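Local coordinates for protein beta-N-acetylglucosaminidase (Thermotoga maritima, PDB 3WO8) that probably hydrolyses terminal non-reducing N-acetyl-D-hexosamine residues from N-acetyl-beta-D-hexosaminides, as a family 3 glycoside hydrolase with a TIM barrel, at residues 259-262 against 263-267; 298-301 against 302-306. All blocks are in the same frame, centred on the assembly; numbering follows the deposited sequence.

In the fold
From the N terminus, the chain runs through barrel strand 253-257 into interaction 1, where residues 259-262 wind into 263-267 as the short helix 261-264. Helix 269-279 and strand 283-286 follow, and interaction 2 then closes the last turns of helix 292-304. Each contact closes a local turn in one continuous run of chain. The two stand in series, neither nested nor crossing, with centres 21 Å apart and nearest atoms about 10 Å apart. Helix 269-279 joins them indirectly: Phe-267 packs on it from interaction 1, and Thr-298, Leu-299 and Leu-302 from interaction 2. Both contacts thus belong to the closing part of the eight-stranded parallel barrel.

Interaction 1: 259-262 against 263-267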
ATOM      1  N   GLU B 259      15.790 -20.098  16.120  1.00 53.56           N
ATOM      2  CA  GLU B 259      14.993 -21.321  15.968  1.00 47.73           C
ATOM      3  C   GLU B 259      15.231 -22.101  14.655  1.00 48.27           C
ATOM      4  O   GLU B 259      14.874 -23.272  14.580  1.00 55.12           O
ATOM      5  CB  GLU B 259      13.518 -21.028  16.092  1.00 49.31           C
ATOM      6  CG  GLU B 259      13.171 -20.183  17.298  1.00 51.35           C
ATOM      7  CD  GLU B 259      13.122 -18.709  16.963  1.00 55.72           C
ATOM      8  OE1 GLU B 259      13.780 -18.315  15.939  1.00 51.20           O
ATOM      9  OE2 GLU B 259      12.429 -17.978  17.729  1.00 51.77           O
ATOM     10  N   MET B 260      15.802 -21.488  13.622  1.00 43.76           N
ATOM     11  CA  MET B 260      16.022 -22.221  12.393  1.00 48.71           C
ATOM     12  C   MET B 260      16.824 -23.469  12.718  1.00 52.02           C
ATOM     13  O   MET B 260      17.775 -23.404  13.508  1.00 50.70           O
ATOM     14  CB  MET B 260      16.759 -21.363  11.353  1.00 49.78           C
ATOM     15  CG  MET B 260      15.840 -20.468  10.541  1.00 49.13           C
ATOM     16  SD  MET B 260      16.728 -19.160   9.717  1.00 47.23           S
ATOM     17  CE  MET B 260      17.154 -19.906   8.151  1.00 43.97           C
ATOM     18  N   SER B 261      16.442 -24.590  12.116  1.00 54.60           N
ATOM     19  CA  SER B 261      17.011 -25.904  12.477  1.00 59.82           C
ATOM     20  C   SER B 261      18.566 -26.006  12.396  1.00 62.48           C
ATOM     21  O   SER B 261      19.223 -26.530  13.315  1.00 63.18           O
ATOM     22  CB  SER B 261      16.365 -26.995  11.639  1.00 54.11           C
ATOM     23  OG  SER B 261      17.070 -27.159  10.443  1.00 60.39           O
ATOM     24  N   ALA B 262      19.146 -25.473  11.327  1.00 57.97           N
ATOM     25  CA  ALA B 262      20.604 -25.394  11.206  1.00 54.66           C
ATOM     26  C   ALA B 262      21.330 -25.021  12.518  1.00 52.56           C
ATOM     27  O   ALA B 262      22.462 -25.441  12.748  1.00 51.65           O
ATOM     28  CB  ALA B 262      20.976 -24.421  10.112  1.00 51.14           C
ATOM     29  N   VAL B 263      20.701 -24.236  13.378  1.00 51.67           N
ATOM     30  CA  VAL B 263      21.281 -23.985  14.705  1.00 54.52           C
ATOM     31  C   VAL B 263      20.465 -24.620  15.826  1.00 55.39           C
ATOM     32  O   VAL B 263      21.021 -25.004  16.841  1.00 56.18           O
ATOM     33  CB  VAL B 263      21.493 -22.467  15.019  1.00 53.22           C
ATOM     34  CG1 VAL B 263      22.373 -21.803  13.974  1.00 53.26           C
ATOM     35  CG2 VAL B 263      20.196 -21.729  15.099  1.00 53.36           C
ATOM     36  N   SER B 264      19.156 -24.710  15.652  1.00 60.32           N
ATOM     37  CA  SER B 264      18.293 -25.280  16.681  1.00 66.50           C
ATOM     38  C   SER B 264      18.549 -26.762  16.941  1.00 67.47           C
ATOM     39  O   SER B 264      18.413 -27.214  18.073  1.00 57.72           O
ATOM     40  CB  SER B 264      16.831 -25.090  16.319  1.00 64.72           C
ATOM     41  OG  SER B 264      16.334 -24.024  17.080  1.00 75.21           O
ATOM     42  N   ASN B 265      18.900 -27.494  15.884  1.00 64.12           N
ATOM     43  CA  ASN B 265      19.090 -28.934  15.958  1.00 67.78           C
ATOM     44  C   ASN B 265      20.487 -29.296  16.435  1.00 65.26           C
ATOM     45  O   ASN B 265      20.718 -30.400  16.902  1.00 65.11           O
ATOM     46  CB  ASN B 265      18.862 -29.598  14.582  1.00 73.36           C
ATOM     47  CG  ASN B 265      17.406 -29.519  14.101  1.00 74.40           C
ATOM     48  OD1 ASN B 265      16.489 -29.199  14.861  1.00 72.25           O
ATOM     49  ND2 ASN B 265      17.196 -29.825  12.824  1.00 72.83           N
ATOM     50  N   ASN B 266      21.430 -28.379  16.298  1.00 64.26           N
ATOM     51  CA  ASN B 266      22.833 -28.724  16.488  1.00 55.78           C
ATOM     52  C   ASN B 266      23.442 -28.080  17.713  1.00 52.95           C
ATOM     53  O   ASN B 266      24.562 -28.395  18.054  1.00 65.75           O
ATOM     54  CB  ASN B 266      23.616 -28.417  15.216  1.00 53.79           C
ATOM     55  CG  ASN B 266      22.990 -29.079  13.998  1.00 61.27           C
ATOM     56  OD1 ASN B 266      22.313 -28.443  13.186  1.00 72.76           O
ATOM     57  ND2 ASN B 266      23.152 -30.379  13.903  1.00 67.04           N
ATOM     58  N   PHE B 267      22.696 -27.221  18.401  1.00 47.90           N
ATOM     59  CA  PHE B 267      23.235 -26.450  19.510  1.00 45.89           C
ATOM     60  C   PHE B 267      22.075 -26.182  20.392  1.00 49.52           C
ATOM     61  O   PHE B 267      20.936 -26.223  19.938  1.00 57.49           O
ATOM     62  CB  PHE B 267      23.863 -25.104  19.033  1.00 47.47           C
ATOM     63  CG  PHE B 267      25.062 -25.300  18.124  1.00 47.86           C
ATOM     64  CD1 PHE B 267      24.892 -25.495  16.762  1.00 45.47           C
ATOM     65  CD2 PHE B 267      26.347 -25.394  18.649  1.00 47.80           C
ATOM     66  CE1 PHE B 267      25.979 -25.755  15.934  1.00 48.79           C
ATOM     67  CE2 PHE B 267      27.434 -25.648  17.820  1.00 49.35           C
ATOM     68  CZ  PHE B 267      27.255 -25.831  16.458  1.00 47.46           C
TER
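Met-260 O is gripped by two backbone amides, Val-263 N at 3.0 Å and Ser-264 N at 2.9 Å, which approach it from opposite faces of its carbonyl plane. Met-260 holds the N-cap position, right before helix 261-264. The next rung, one residue along, runs from Asn-265 N to Ser-261 O at 2.8 Å, a straight bond (N-H...O 169°) that lies in the carbonyl plane on a lone pair.

Side chains fill in round these bonds. The CG2 methyl of Val-263, held between its own backbone N and carbonyl carbon, comes to 3.3 Å from Met-260 O and so flanks the doubly used acceptor. The amide of Asn-265 folds back: with CG beside the backbone N (chi1 -67°), ND2 lies against Ser-261 CB at 3.2 Å, with Ser-261 OG somewhat farther off. Ser-264 points its CB toward the preceding residues, and its OG sits 3.0 Å from Glu-259 O.

The second shell fixes both ends. Glu-259 directs its carboxylate away from the turn, OE2 accepting from Asp-288 N and Asn-291 ND2, while Met-260 and Val-263 both rest on His-221. Beyond the helix, Phe-267 packs on Leu-230 and on Ile-272 and Leu-275 of helix 269-279.

This single-turn helix stands in the connection between strand 253-257 and helix 269-279 of the TIM barrel. The Met-260 side chain leads away, so the cap works through its carbonyl oxygen; the hydrogen bonds across this first turn are all main-chain ones, while Ser-264 OG reaches back to Met-258 O, and the carboxylate of Glu-259 is committed to the loop after strand 283-286.

Interaction 2: 298-301 against 302-306; sequences TLVK and LLEDG
Lys-301 and Glu-304, one helical turn apart, form a salt bridge on the exposed side of helix 292-304, with NZ 3.0 Å from OE1. The lysine chain bends at three successive torsions to bring its ammonium round, and crosses the glutamate arm at a slant. Glu-304 CG lies beside its backbone N (chi1 -82°), which carries the carboxylate back along the helix so that OE1 receives the ammonium on its syn lone pair. A positive charge here probably eases the placing of a carboxylate near the negative end of the helix dipole.

Main-chain bonds supply the i to i+4 ladder: Leu-302 N to Thr-298 O at 3.0 Å, a bent rung from Leu-303 N to Leu-299 O at 2.9 Å, and a weak, longer one from Glu-304 N to Val-300 O. Asp-305 N to Lys-301 O, 2.8 Å, is the straightest (N-H...O 172°). Leu-302 CG lies 3.3 Å from the same Thr-298 O, and Thr-298 OG1 bonds back to Val-294 O.

Side chains of the inner face pack on helix 269-279: Thr-298 meets Val-269, Leu-299 meets Val-273 and Leu-277, and Leu-302 meets Ser-274. Leu-303 leans on Val-308.

Gly-306, with positive phi (75°), leaves the helical path, giving the glycine-ended C terminus of an amphipathic helix that follows the eighth strand of a beta/alpha barrel.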
ATOM      1  N   THR B 298      18.152 -17.754  30.084  1.00 61.56           N
ATOM      2  CA  THR B 298      19.443 -18.379  29.730  1.00 54.72           C
ATOM      3  C   THR B 298      20.585 -17.376  29.814  1.00 59.53           C
ATOM      4  O   THR B 298      21.657 -17.709  30.295  1.00 63.22           O
ATOM      5  CB  THR B 298      19.457 -18.944  28.313  1.00 52.66           C
ATOM      6  OG1 THR B 298      18.311 -19.749  28.111  1.00 48.45           O
ATOM      7  CG2 THR B 298      20.672 -19.802  28.082  1.00 54.43           C
ATOM      8  N   LEU B 299      20.353 -16.149  29.345  1.00 66.51           N
ATOM      9  CA  LEU B 299      21.402 -15.123  29.304  1.00 68.41           C
ATOM     10  C   LEU B 299      21.735 -14.600  30.688  1.00 67.63           C
ATOM     11  O   LEU B 299      22.913 -14.458  31.044  1.00 62.30           O
ATOM     12  CB  LEU B 299      20.989 -13.936  28.426  1.00 71.70           C
ATOM     13  CG  LEU B 299      21.977 -12.754  28.405  1.00 72.39           C
ATOM     14  CD1 LEU B 299      23.188 -13.113  27.563  1.00 73.52           C
ATOM     15  CD2 LEU B 299      21.338 -11.486  27.874  1.00 72.73           C
ATOM     16  N   VAL B 300      20.691 -14.292  31.450  1.00 67.51           N
ATOM     17  CA  VAL B 300      20.849 -13.699  32.781  1.00 78.06           C
ATOM     18  C   VAL B 300      21.609 -14.672  33.723  1.00 79.30           C
ATOM     19  O   VAL B 300      22.439 -14.240  34.534  1.00 69.60           O
ATOM     20  CB  VAL B 300      19.473 -13.196  33.348  1.00 83.49           C
ATOM     21  CG1 VAL B 300      18.645 -14.316  33.980  1.00 82.81           C
ATOM     22  CG2 VAL B 300      19.665 -12.044  34.331  1.00 80.56           C
ATOM     23  N   LYS B 301      21.341 -15.976  33.567  1.00 86.44           N
ATOM     24  CA  LYS B 301      22.099 -17.059  34.250  1.00 90.14           C
ATOM     25  C   LYS B 301      23.527 -17.168  33.739  1.00 87.57           C
ATOM     26  O   LYS B 301      24.459 -17.117  34.531  1.00 93.06           O
ATOM     27  CB  LYS B 301      21.398 -18.433  34.136  1.00 90.40           C
ATOM     28  CG  LYS B 301      20.767 -18.918  35.443  1.00 96.04           C
ATOM     29  CD  LYS B 301      19.637 -18.002  35.936  1.00103.05           C
ATOM     30  CE  LYS B 301      19.587 -17.861  37.465  1.00102.28           C
ATOM     31  NZ  LYS B 301      19.141 -16.503  37.909  1.00 97.01           N
ATOM     32  N   LEU B 302      23.701 -17.293  32.425  1.00 77.33           N
ATOM     33  CA  LEU B 302      25.041 -17.324  31.844  1.00 76.25           C
ATOM     34  C   LEU B 302      25.916 -16.158  32.277  1.00 77.22           C
ATOM     35  O   LEU B 302      27.140 -16.263  32.242  1.00 78.44           O
ATOM     36  CB  LEU B 302      24.993 -17.314  30.316  1.00 81.92           C
ATOM     37  CG  LEU B 302      24.785 -18.622  29.537  1.00 88.10           C
ATOM     38  CD1 LEU B 302      25.617 -18.649  28.262  1.00 86.96           C
ATOM     39  CD2 LEU B 302      25.105 -19.849  30.379  1.00 92.08           C
ATOM     40  N   LEU B 303      25.289 -15.041  32.629  1.00 80.35           N
ATOM     41  CA  LEU B 303      26.012 -13.877  33.142  1.00 85.72           C
ATOM     42  C   LEU B 303      26.490 -14.099  34.569  1.00 91.34           C
ATOM     43  O   LEU B 303      27.629 -13.750  34.910  1.00 89.36           O
ATOM     44  CB  LEU B 303      25.145 -12.607  33.069  1.00 87.04           C
ATOM     45  CG  LEU B 303      25.579 -11.488  32.103  1.00 85.45           C
ATOM     46  CD1 LEU B 303      26.244 -11.984  30.819  1.00 82.83           C
ATOM     47  CD2 LEU B 303      24.381 -10.607  31.780  1.00 82.56           C
ATOM     48  N   GLU B 304      25.617 -14.667  35.399  1.00 91.81           N
ATOM     49  CA  GLU B 304      25.986 -15.041  36.769  1.00 90.98           C
ATOM     50  C   GLU B 304      27.036 -16.127  36.758  1.00 87.70           C
ATOM     51  O   GLU B 304      27.959 -16.085  37.551  1.00 91.66           O
ATOM     52  CB  GLU B 304      24.783 -15.543  37.553  1.00 93.82           C
ATOM     53  CG  GLU B 304      23.924 -14.434  38.128  1.00 92.62           C
ATOM     54  CD  GLU B 304      22.441 -14.742  38.036  1.00 89.72           C
ATOM     55  OE1 GLU B 304      22.069 -15.939  38.031  1.00 82.75           O
ATOM     56  OE2 GLU B 304      21.650 -13.781  37.951  1.00 83.30           O
ATOM     57  N   ASP B 305      26.881 -17.094  35.858  1.00 81.27           N
ATOM     58  CA  ASP B 305      27.881 -18.145  35.655  1.00 79.12           C
ATOM     59  C   ASP B 305      29.240 -17.654  35.149  1.00 75.56           C
ATOM     60  O   ASP B 305      30.228 -18.360  35.283  1.00 74.80           O
ATOM     61  CB  ASP B 305      27.360 -19.211  34.681  1.00 82.72           C
ATOM     62  CG  ASP B 305      26.319 -20.120  35.311  1.00 86.78           C
ATOM     63  OD1 ASP B 305      25.649 -19.677  36.272  1.00 90.14           O
ATOM     64  OD2 ASP B 305      26.169 -21.274  34.851  1.00 86.79           O
ATOM     65  N   GLY B 306      29.296 -16.476  34.536  1.00 74.24           N
ATOM     66  CA  GLY B 306      30.543 -16.003  33.925  1.00 72.79           C
ATOM     67  C   GLY B 306      30.835 -16.731  32.620  1.00 76.99           C
ATOM     68  O   GLY B 306      31.834 -16.443  31.963  1.00 67.29           O
TER